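Local structure of putative S-adenosyl-L-methionine-dependent Methyltransferase (Methanococcus maripaludis, 3DLC) at residues A[4-7]-A[11-14]; A[80-85]-A[95-100]; A[129-134]-A[144-149]. The protein binds S-adenosylmethionine and is probably a methyltransferase that uses it as methyl donor, its natural substrate not being firmly established. All coordinates share one frame; numbering follows the deposited sequence.

Contact 1: residues A[4-7]-A[11-14]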
ATOM      1  N   GLU A   4       0.482  20.316  23.504  1.00  8.77           N
ATOM      2  CA  GLU A   4       1.391  19.609  22.625  0.53  8.19           C
ATOM      3  C   GLU A   4       0.563  18.416  22.160  1.00  8.87           C
ATOM      4  O   GLU A   4      -0.013  17.718  22.988  1.00 12.42           O
ATOM      5  CB  GLU A   4       2.614  19.166  23.408  0.53 10.65           C
ATOM      6  CG  GLU A   4       3.609  18.338  22.618  0.53 12.43           C
ATOM      7  CD  GLU A   4       4.293  19.105  21.486  0.53 14.52           C
ATOM      8  OE1 GLU A   4       4.368  20.333  21.530  0.53 14.77           O
ATOM      9  OE2 GLU A   4       4.781  18.449  20.551  0.53 21.83           O
ATOM     10  N   ASN A   5       0.487  18.179  20.873  1.00  8.06           N
ATOM     11  CA  ASN A   5      -0.411  17.205  20.275  0.74  9.14           C
ATOM     12  C   ASN A   5       0.350  16.210  19.425  1.00  9.09           C
ATOM     13  O   ASN A   5       1.271  16.587  18.705  1.00 13.07           O
ATOM     14  CB  ASN A   5      -1.413  17.946  19.349  0.74 10.42           C
ATOM     15  CG  ASN A   5      -2.328  18.900  20.089  0.74 10.49           C
ATOM     16  OD1 ASN A   5      -3.531  18.630  20.252  0.74 13.87           O
ATOM     17  ND2 ASN A   5      -1.777  19.999  20.563  0.74  9.20           N
ATOM     18  N   LYS A   6      -0.090  14.980  19.494  1.00  6.87           N
ATOM     19  CA  LYS A   6       0.435  13.865  18.703  1.00  7.01           C
ATOM     20  C   LYS A   6      -0.769  13.154  18.113  1.00  7.25           C
ATOM     21  O   LYS A   6      -1.716  12.853  18.814  1.00  7.40           O
ATOM     22  CB  LYS A   6       1.253  12.935  19.601  1.00  7.11           C
ATOM     23  CG  LYS A   6       1.642  11.645  18.935  1.00  7.50           C
ATOM     24  CD  LYS A   6       2.798  11.783  17.948  1.00  7.49           C
ATOM     25  CE  LYS A   6       3.004  10.504  17.122  1.00  8.04           C
ATOM     26  NZ  LYS A   6       1.928  10.307  16.123  1.00  8.27           N
ATOM     27  N   LYS A   7      -0.751  12.935  16.797  1.00  7.17           N
ATOM     28  CA  LYS A   7      -1.838  12.243  16.111  1.00  8.10           C
ATOM     29  C   LYS A   7      -1.255  11.419  14.981  1.00  7.31           C
ATOM     30  O   LYS A   7      -0.113  11.623  14.565  1.00  7.86           O
ATOM     31  CB  LYS A   7      -2.870  13.219  15.612  1.00  9.03           C
ATOM     32  CG  LYS A   7      -2.343  14.225  14.649  1.00  9.62           C
ATOM     33  CD  LYS A   7      -3.399  15.309  14.294  1.00 12.22           C
ATOM     34  CE  LYS A   7      -2.852  16.489  13.458  1.00 14.34           C
ATOM     35  NZ  LYS A   7      -2.026  17.398  14.352  1.00 15.98           N
ATOM     36  N   LYS A  11       4.216  14.677  12.067  1.00  8.67           N
ATOM     37  CA  LYS A  11       5.658  14.677  11.898  1.00  9.26           C
ATOM     38  C   LYS A  11       6.345  13.606  12.737  1.00  8.69           C
ATOM     39  O   LYS A  11       7.201  12.864  12.254  1.00  8.94           O
ATOM     40  CB  LYS A  11       6.223  16.046  12.221  1.00 11.99           C
ATOM     41  CG  LYS A  11       7.699  16.157  11.941  1.00 16.97           C
ATOM     42  CD  LYS A  11       8.275  17.555  12.101  1.00 22.29           C
ATOM     43  CE  LYS A  11       9.737  17.540  11.615  1.00 27.25           C
ATOM     44  NZ  LYS A  11      10.412  18.859  11.697  1.00 32.98           N
ATOM     45  N   LYS A  12       5.966  13.511  14.003  1.00  8.37           N
ATOM     46  CA  LYS A  12       6.548  12.493  14.855  1.00  8.68           C
ATOM     47  C   LYS A  12       6.209  11.080  14.403  1.00  7.99           C
ATOM     48  O   LYS A  12       7.053  10.173  14.442  1.00  8.73           O
ATOM     49  CB  LYS A  12       6.070  12.735  16.265  1.00  9.97           C
ATOM     50  CG  LYS A  12       6.682  13.944  16.933  1.00 14.76           C
ATOM     51  CD  LYS A  12       6.111  14.260  18.259  1.00 18.41           C
ATOM     52  CE  LYS A  12       6.924  15.371  18.895  1.00 20.58           C
ATOM     53  NZ  LYS A  12       6.463  15.628  20.234  1.00 22.46           N
ATOM     54  N   GLY A  13       4.972  10.874  13.976  1.00  7.91           N
ATOM     55  CA  GLY A  13       4.569   9.564  13.512  1.00  7.46           C
ATOM     56  C   GLY A  13       5.269   9.163  12.233  1.00  7.46           C
ATOM     57  O   GLY A  13       5.620   7.998  12.038  1.00  8.40           O
ATOM     58  N   ALA A  14       5.481  10.135  11.352  1.00  7.42           N
ATOM     59  CA  ALA A  14       6.187   9.887  10.093  1.00  7.56           C
ATOM     60  C   ALA A  14       7.618   9.438  10.390  1.00  7.04           C
ATOM     61  O   ALA A  14       8.157   8.533   9.751  1.00  7.99           O
ATOM     62  CB  ALA A  14       6.187  11.156   9.223  1.00  9.11           C
TER
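Lys6 and Lys12 lie against each other through their aliphatic chains, and this is the closer-packed half of the contact. CD of Lys6 comes to 3.8 Å from CB of Lys12. One atom further along, CE of Lys6 is 3.7 Å from the backbone N of Gly13. The chain of Lys6 is bent at chi2 (77°) and again at chi4 (72°), which carries its ammonium back toward the backbone of its own segment and over the first turn of helix 11-22. Gly13 has no side chain there, and the NZ of Lys6 comes to 3.8 Å from Gly13 CA. That NZ also pairs with Asp10, whose carboxylate accepts bonds from the backbone N of Lys7 and of Gly13 as well. Asp10 thus ties the 4-7 segment to the start of the helix.

The outer half is loose and faces solvent. Lys12 runs fully extended beyond CG, away from the helix, and meets Glu4 at its far end. In the Glu4 copy described here, Lys12 NZ stands 3.3 Å from Glu4 OE2, a long salt bridge whose hydrogen bond is weak. A second copy of Glu4 was modelled, so the pairing is doubtful, and both partners also touch a crystal neighbour. The charge pairing at the outer end is therefore likely to be mobile, and the N-terminal segment is probably held more by Asp10 and the lysine methylenes than by Glu4.

Contact 2: residues A[80-85]-A[95-100]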
ATOM      1  N   GLU A  80       7.325  14.611   2.942  1.00  9.15           N
ATOM      2  CA  GLU A  80       8.616  15.289   3.128  0.53  9.33           C
ATOM      3  C   GLU A  80       9.714  14.252   3.343  1.00  9.02           C
ATOM      4  O   GLU A  80      10.819  14.355   2.779  1.00 10.17           O
ATOM      5  CB  GLU A  80       8.565  16.277   4.296  0.53 10.77           C
ATOM      6  CG  GLU A  80       7.702  17.510   4.026  0.53 12.41           C
ATOM      7  CD  GLU A  80       7.367  18.336   5.271  0.53 20.98           C
ATOM      8  OE1 GLU A  80       7.720  17.937   6.395  0.53 24.38           O
ATOM      9  OE2 GLU A  80       6.725  19.393   5.123  0.53 27.07           O
ATOM     10  N   ILE A  81       9.434  13.250   4.166  1.00  8.61           N
ATOM     11  CA  ILE A  81      10.416  12.194   4.418  1.00  9.00           C
ATOM     12  C   ILE A  81      10.633  11.367   3.137  1.00  8.58           C
ATOM     13  O   ILE A  81      11.746  11.011   2.823  1.00  8.80           O
ATOM     14  CB  ILE A  81       9.998  11.293   5.577  1.00  9.84           C
ATOM     15  CG1 ILE A  81      10.075  12.053   6.872  1.00 12.57           C
ATOM     16  CG2 ILE A  81      10.838  10.031   5.582  1.00 14.37           C
ATOM     17  CD1 ILE A  81       9.619  11.244   8.086  1.00 15.85           C
ATOM     18  N   ALA A  82       9.544  11.036   2.450  1.00  8.09           N
ATOM     19  CA  ALA A  82       9.651  10.201   1.247  1.00  8.26           C
ATOM     20  C   ALA A  82      10.518  10.912   0.205  1.00  8.09           C
ATOM     21  O   ALA A  82      11.327  10.293  -0.472  1.00  9.02           O
ATOM     22  CB  ALA A  82       8.265   9.871   0.682  1.00  9.00           C
ATOM     23  N   LEU A  83      10.327  12.224   0.059  1.00  8.33           N
ATOM     24  CA  LEU A  83      11.114  12.976  -0.904  0.52  9.58           C
ATOM     25  C   LEU A  83      12.610  12.844  -0.615  1.00  9.47           C
ATOM     26  O   LEU A  83      13.431  12.638  -1.516  1.00 10.24           O
ATOM     27  CB  LEU A  83      10.700  14.464  -0.926  0.52 11.15           C
ATOM     28  CG  LEU A  83       9.343  14.782  -1.569  0.52 10.73           C
ATOM     29  CD1 LEU A  83       8.783  16.142  -1.160  0.52 15.40           C
ATOM     30  CD2 LEU A  83       9.422  14.682  -3.088  0.52 10.68           C
ATOM     31  N   LYS A  84      12.964  12.967   0.655  1.00  9.39           N
ATOM     32  CA  LYS A  84      14.345  12.836   1.080  1.00 10.85           C
ATOM     33  C   LYS A  84      14.820  11.408   0.805  1.00  9.83           C
ATOM     34  O   LYS A  84      15.924  11.199   0.304  1.00 10.35           O
ATOM     35  CB  LYS A  84      14.528  13.149   2.564  1.00 11.92           C
ATOM     36  CG  LYS A  84      15.951  12.989   3.031  1.00 17.87           C
ATOM     37  CD  LYS A  84      16.141  13.222   4.532  1.00 22.59           C
ATOM     38  CE  LYS A  84      17.632  13.176   4.919  1.00 24.59           C
ATOM     39  NZ  LYS A  84      18.254  11.802   4.834  1.00 24.18           N
ATOM     40  N   ASN A  85      14.009  10.403   1.151  1.00  9.60           N
ATOM     41  CA  ASN A  85      14.413   9.019   0.940  1.00  9.05           C
ATOM     42  C   ASN A  85      14.645   8.673  -0.529  1.00  8.21           C
ATOM     43  O   ASN A  85      15.623   7.989  -0.880  1.00  9.30           O
ATOM     44  CB  ASN A  85      13.383   8.047   1.538  1.00  8.02           C
ATOM     45  CG  ASN A  85      13.387   8.045   3.052  1.00  9.68           C
ATOM     46  OD1 ASN A  85      14.391   8.436   3.669  1.00 11.50           O
ATOM     47  ND2 ASN A  85      12.302   7.588   3.665  1.00  8.90           N
ATOM     48  N   ILE A  95      10.315   7.842  -9.151  1.00  7.68           N
ATOM     49  CA  ILE A  95       9.208   7.941  -8.235  1.00  7.34           C
ATOM     50  C   ILE A  95       8.840   9.410  -8.040  1.00  8.11           C
ATOM     51  O   ILE A  95       9.673  10.234  -7.681  1.00 10.46           O
ATOM     52  CB  ILE A  95       9.556   7.354  -6.859  1.00  8.13           C
ATOM     53  CG1 ILE A  95       9.975   5.894  -6.977  1.00  8.13           C
ATOM     54  CG2 ILE A  95       8.363   7.479  -5.878  1.00  8.96           C
ATOM     55  CD1 ILE A  95      10.793   5.387  -5.759  1.00  9.32           C
ATOM     56  N   GLN A  96       7.591   9.713  -8.335  1.00  7.68           N
ATOM     57  CA  GLN A  96       7.010  11.028  -8.113  1.00  7.54           C
ATOM     58  C   GLN A  96       6.138  10.982  -6.876  1.00  8.31           C
ATOM     59  O   GLN A  96       5.249  10.132  -6.794  1.00  9.00           O
ATOM     60  CB  GLN A  96       6.133  11.434  -9.300  1.00  9.36           C
ATOM     61  CG  GLN A  96       5.511  12.800  -9.090  1.00 11.15           C
ATOM     62  CD  GLN A  96       4.591  13.233 -10.215  1.00 15.09           C
ATOM     63  OE1 GLN A  96       4.355  12.498 -11.177  1.00 23.64           O
ATOM     64  NE2 GLN A  96       4.081  14.458 -10.115  1.00 21.71           N
ATOM     65  N   ILE A  97       6.373  11.874  -5.924  1.00  8.48           N
ATOM     66  CA  ILE A  97       5.551  11.953  -4.727  1.00  9.41           C
ATOM     67  C   ILE A  97       4.340  12.814  -5.055  1.00 10.76           C
ATOM     68  O   ILE A  97       4.468  13.900  -5.607  1.00 14.33           O
ATOM     69  CB  ILE A  97       6.392  12.518  -3.544  1.00 11.62           C
ATOM     70  CG1 ILE A  97       7.653  11.659  -3.267  1.00 14.56           C
ATOM     71  CG2 ILE A  97       5.565  12.655  -2.305  1.00 15.64           C
ATOM     72  CD1 ILE A  97       7.482  10.189  -2.996  1.00 20.14           C
ATOM     73  N   VAL A  98       3.160  12.288  -4.727  1.00  9.63           N
ATOM     74  CA  VAL A  98       1.893  12.978  -4.972  1.00 10.25           C
ATOM     75  C   VAL A  98       1.143  13.169  -3.659  1.00  9.21           C
ATOM     76  O   VAL A  98       0.826  12.226  -2.948  1.00  9.63           O
ATOM     77  CB  VAL A  98       1.046  12.171  -5.959  1.00 10.48           C
ATOM     78  CG1 VAL A  98      -0.255  12.877  -6.250  1.00 13.10           C
ATOM     79  CG2 VAL A  98       1.849  11.860  -7.228  1.00 12.97           C
ATOM     80  N   GLN A  99       0.882  14.419  -3.349  1.00  8.92           N
ATOM     81  CA  GLN A  99       0.130  14.783  -2.160  1.00  8.81           C
ATOM     82  C   GLN A  99      -1.336  14.588  -2.483  1.00  8.74           C
ATOM     83  O   GLN A  99      -1.873  15.244  -3.382  1.00 11.10           O
ATOM     84  CB  GLN A  99       0.442  16.248  -1.799  1.00  9.76           C
ATOM     85  CG  GLN A  99      -0.284  16.805  -0.640  1.00 12.22           C
ATOM     86  CD  GLN A  99       0.211  16.246   0.656  1.00 12.03           C
ATOM     87  OE1 GLN A  99       1.427  16.172   0.911  1.00 14.32           O
ATOM     88  NE2 GLN A  99      -0.736  15.854   1.517  1.00 13.93           N
ATOM     89  N   GLY A 100      -2.015  13.681  -1.808  1.00  8.36           N
ATOM     90  CA  GLY A 100      -3.421  13.475  -2.073  1.00  8.48           C
ATOM     91  C   GLY A 100      -3.968  12.291  -1.321  1.00  7.51           C
ATOM     92  O   GLY A 100      -3.269  11.559  -0.648  1.00  8.37           O
TER
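Helix 76-88 lies over edge strand 95-99, and the backbones come nearest at Leu83 and Ile97, with 6.8 Å between their CA atoms. The two elements belong to a beta-alpha-beta unit of the Rossmann-like methyltransferase fold: strand 66-73, the helix, then strand 95-99 parallel to the first. Backbone hydrogen bonds from Gln96, Val98 and Gly100 to strand 66-73 fix the edge strand in the sheet.

The contact is wholly apolar and is centred on one residue, Ile97. Its CB points toward the helix, and its two-carbon branch does the touching. CG1 meets Leu83, and the terminal CD1 turns to Ala82. Chi2 of -56° folds CD1 back instead of letting it run straight out, and this brings the methyl to the small Ala82 side chain. Leu83 comes in obliquely from the more exposed side of the helix. In the conformer described, its CD2 methyl lies on the branch, 3.5 Å from Ile97 CG1. Leu83 has two deposited conformers, so this outer part is less fixed than the buried Ala82 side.

Asn79 and Ile86 of the same helix also touch Ile97, and Ala71 of strand 66-73 packs on it too. At the end of the segment, Gly100 touches the bound S-adenosylmethionine. On the buried side of the helix-strand packing, Ala82 CB stands 3.8 Å from Ile97 CD1.

Contact 3: residues A[129-134]-A[144-149]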
ATOM      1  N   THR A 129     -15.965   4.591  -1.339  1.00  7.52           N
ATOM      2  CA  THR A 129     -15.480   5.672  -2.169  1.00  7.95           C
ATOM      3  C   THR A 129     -14.027   5.438  -2.578  1.00  7.92           C
ATOM      4  O   THR A 129     -13.644   5.672  -3.733  1.00  8.44           O
ATOM      5  CB  THR A 129     -15.640   7.019  -1.456  1.00  9.79           C
ATOM      6  OG1 THR A 129     -17.035   7.248  -1.258  1.00 10.06           O
ATOM      7  CG2 THR A 129     -15.005   8.178  -2.229  1.00 11.49           C
ATOM      8  N   ALA A 130     -13.217   4.982  -1.637  1.00  7.72           N
ATOM      9  CA  ALA A 130     -11.800   4.718  -1.924  1.00  7.74           C
ATOM     10  C   ALA A 130     -11.667   3.694  -3.055  1.00  7.05           C
ATOM     11  O   ALA A 130     -10.899   3.888  -3.978  1.00  7.71           O
ATOM     12  CB  ALA A 130     -11.093   4.215  -0.679  1.00  8.15           C
ATOM     13  N   PHE A 131     -12.411   2.590  -2.970  1.00  7.37           N
ATOM     14  CA  PHE A 131     -12.323   1.566  -4.005  1.00  7.45           C
ATOM     15  C   PHE A 131     -12.922   1.962  -5.338  1.00  7.36           C
ATOM     16  O   PHE A 131     -12.447   1.534  -6.368  1.00  7.74           O
ATOM     17  CB  PHE A 131     -12.785   0.204  -3.489  1.00  7.32           C
ATOM     18  CG  PHE A 131     -11.684  -0.494  -2.716  1.00  7.34           C
ATOM     19  CD1 PHE A 131     -10.698  -1.211  -3.380  1.00  8.48           C
ATOM     20  CD2 PHE A 131     -11.559  -0.324  -1.346  1.00  8.55           C
ATOM     21  CE1 PHE A 131      -9.654  -1.772  -2.680  1.00  9.14           C
ATOM     22  CE2 PHE A 131     -10.510  -0.888  -0.650  1.00  9.73           C
ATOM     23  CZ  PHE A 131      -9.559  -1.604  -1.321  1.00  9.56           C
ATOM     24  N   ARG A 132     -13.924   2.829  -5.343  1.00  7.37           N
ATOM     25  CA  ARG A 132     -14.395   3.407  -6.608  1.00  7.62           C
ATOM     26  C   ARG A 132     -13.306   4.243  -7.261  1.00  7.56           C
ATOM     27  O   ARG A 132     -13.135   4.210  -8.483  1.00  8.19           O
ATOM     28  CB  ARG A 132     -15.679   4.212  -6.404  1.00  7.21           C
ATOM     29  CG  ARG A 132     -16.906   3.302  -6.235  1.00  8.66           C
ATOM     30  CD  ARG A 132     -18.197   4.133  -6.144  1.00  8.42           C
ATOM     31  NE  ARG A 132     -19.369   3.308  -6.375  1.00  9.16           N
ATOM     32  CZ  ARG A 132     -19.976   2.600  -5.459  1.00  9.13           C
ATOM     33  NH1 ARG A 132     -19.676   2.720  -4.189  1.00 11.02           N
ATOM     34  NH2 ARG A 132     -20.937   1.757  -5.819  1.00  9.82           N
ATOM     35  N   GLU A 133     -12.570   5.004  -6.449  1.00  7.44           N
ATOM     36  CA  GLU A 133     -11.456   5.802  -7.005  1.00  7.89           C
ATOM     37  C   GLU A 133     -10.334   4.916  -7.551  1.00  7.73           C
ATOM     38  O   GLU A 133      -9.762   5.169  -8.608  1.00  8.05           O
ATOM     39  CB  GLU A 133     -10.914   6.779  -5.944  1.00  8.39           C
ATOM     40  CG  GLU A 133     -11.735   8.024  -5.818  1.00  9.26           C
ATOM     41  CD  GLU A 133     -11.572   8.874  -7.065  1.00  9.17           C
ATOM     42  OE1 GLU A 133     -10.534   9.572  -7.199  1.00 10.47           O
ATOM     43  OE2 GLU A 133     -12.452   8.811  -7.945  1.00  9.94           O
ATOM     44  N   ILE A 134      -9.984   3.881  -6.792  1.00  7.41           N
ATOM     45  CA  ILE A 134      -8.980   2.919  -7.218  1.00  7.93           C
ATOM     46  C   ILE A 134      -9.388   2.310  -8.549  1.00  7.75           C
ATOM     47  O   ILE A 134      -8.591   2.196  -9.481  1.00  8.20           O
ATOM     48  CB  ILE A 134      -8.768   1.862  -6.129  1.00  7.60           C
ATOM     49  CG1 ILE A 134      -8.033   2.527  -4.956  1.00  7.93           C
ATOM     50  CG2 ILE A 134      -8.007   0.639  -6.641  1.00  8.43           C
ATOM     51  CD1 ILE A 134      -8.091   1.743  -3.635  1.00  9.23           C
ATOM     52  N   THR A 144      -4.387  -4.816  -9.084  1.00  6.74           N
ATOM     53  CA  THR A 144      -4.081  -4.211  -7.791  1.00  6.51           C
ATOM     54  C   THR A 144      -3.469  -5.239  -6.841  1.00  6.36           C
ATOM     55  O   THR A 144      -3.613  -6.441  -7.007  1.00  6.85           O
ATOM     56  CB  THR A 144      -5.306  -3.561  -7.093  1.00  6.63           C
ATOM     57  OG1 THR A 144      -6.165  -4.550  -6.504  1.00  6.25           O
ATOM     58  CG2 THR A 144      -6.126  -2.729  -8.038  1.00  8.11           C
ATOM     59  N   TYR A 145      -2.817  -4.720  -5.800  1.00  6.31           N
ATOM     60  CA  TYR A 145      -2.252  -5.542  -4.717  1.00  5.84           C
ATOM     61  C   TYR A 145      -2.265  -4.621  -3.501  1.00  5.77           C
ATOM     62  O   TYR A 145      -1.313  -3.904  -3.219  1.00  6.22           O
ATOM     63  CB  TYR A 145      -0.863  -6.003  -5.101  1.00  6.64           C
ATOM     64  CG  TYR A 145      -0.296  -7.137  -4.269  1.00  6.36           C
ATOM     65  CD1 TYR A 145      -0.605  -8.461  -4.542  1.00  7.88           C
ATOM     66  CD2 TYR A 145       0.622  -6.898  -3.262  1.00  7.13           C
ATOM     67  CE1 TYR A 145      -0.031  -9.490  -3.853  1.00  8.39           C
ATOM     68  CE2 TYR A 145       1.202  -7.935  -2.571  1.00  7.78           C
ATOM     69  CZ  TYR A 145       0.875  -9.232  -2.865  1.00  7.67           C
ATOM     70  OH  TYR A 145       1.493 -10.232  -2.157  1.00 10.26           O
ATOM     71  N   ILE A 146      -3.410  -4.640  -2.814  1.00  5.59           N
ATOM     72  CA  ILE A 146      -3.736  -3.651  -1.756  1.00  5.49           C
ATOM     73  C   ILE A 146      -4.034  -4.372  -0.467  1.00  5.52           C
ATOM     74  O   ILE A 146      -4.962  -5.185  -0.381  1.00  6.01           O
ATOM     75  CB  ILE A 146      -4.959  -2.806  -2.196  1.00  6.70           C
ATOM     76  CG1 ILE A 146      -4.592  -1.969  -3.432  1.00  6.92           C
ATOM     77  CG2 ILE A 146      -5.491  -1.973  -1.040  1.00  6.86           C
ATOM     78  CD1 ILE A 146      -5.777  -1.398  -4.154  1.00  8.71           C
ATOM     79  N   GLY A 147      -3.239  -4.104   0.566  1.00  5.56           N
ATOM     80  CA  GLY A 147      -3.428  -4.860   1.800  1.00  5.84           C
ATOM     81  C   GLY A 147      -2.311  -4.607   2.763  1.00  5.82           C
ATOM     82  O   GLY A 147      -1.911  -3.452   2.960  1.00  6.49           O
ATOM     83  N   GLY A 148      -1.800  -5.669   3.346  1.00  6.23           N
ATOM     84  CA  GLY A 148      -0.689  -5.558   4.289  1.00  6.62           C
ATOM     85  C   GLY A 148      -0.049  -6.880   4.569  1.00  6.55           C
ATOM     86  O   GLY A 148      -0.583  -7.906   4.222  1.00  7.94           O
ATOM     87  N   GLY A 149       1.115  -6.846   5.188  1.00  8.32           N
ATOM     88  CA  GLY A 149       1.838  -8.051   5.480  1.00  8.78           C
ATOM     89  C   GLY A 149       3.331  -7.833   5.438  1.00  7.34           C
ATOM     90  O   GLY A 149       3.835  -6.712   5.342  1.00  7.05           O
TER
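Ile134 and Ile146 reach toward each other tip to tip between helix and strand. The CD1 methyl of Ile146 sits against both branches of Ile134, 3.9 Å from its CG2 and 3.9 Å from its CD1. With CG1 of Ile146 anti to the carbonyl carbon (chi1 -65°), CD1 is carried out to Ile134 while CG2 is left for Phe131. The CG2 of Ile134 also meets the CG2 methyl of Thr144, 4.1 Å away, the two side chains crossing at about a right angle. Phe131 flanks the pair. It slides past Ile146 in the opposite direction and brings CZ to 4.1 Å from Ile146 CG2, with the methyl oblique to the ring. One face of the same ring carries Ile134 CD1, 3.9 Å above its plane and toward the rim.

Over residues 129-134 and 144-146 the axes run roughly antiparallel, at 151° between their N-to-C directions, and come within 12.2 Å. The longer elements are helix 127-137 and strand 142-148 of the Rossmann-like sheet, and the distance between them is filled by large apolar side chains.

Ile115 of strand 112-118 touches Ile134, Thr144 and Ile146, and Val102, which binds S-adenosylmethionine, lies on Ile134 with Trp124. Phe131 is covered by Leu190 and Ile193 of helix 180-193 and by Ile209 and Ile211 of strand 206-211. Thr144 turns its methyl into this cluster and its OG1 to that antiparallel strand, where the hydroxyl is hydrogen-bonded to Ile211 N and Ile209 O.

How the contacts relate
Contact 3 is core, contact 2 partly buried and contact 1 surface. Their chemistry follows that order. Contact 3 joins only buried side chains, contact 2 mixes a buried alanine with an exposed leucine, and contact 1 relies on lysine chains and a weak salt bridge. Contacts 2 and 3 each pack a helix on the same sheet, contact 2 on its edge strand and contact 3 on an inner one; their nearest atoms are about 9 Å apart. Contact 1 does not involve the sheet directly, but Ala14 O meets Ile81 CD1 at 3.5 Å, so helix 11-22 leans on the helix of contact 2. Contacts 1 and 3 do not touch.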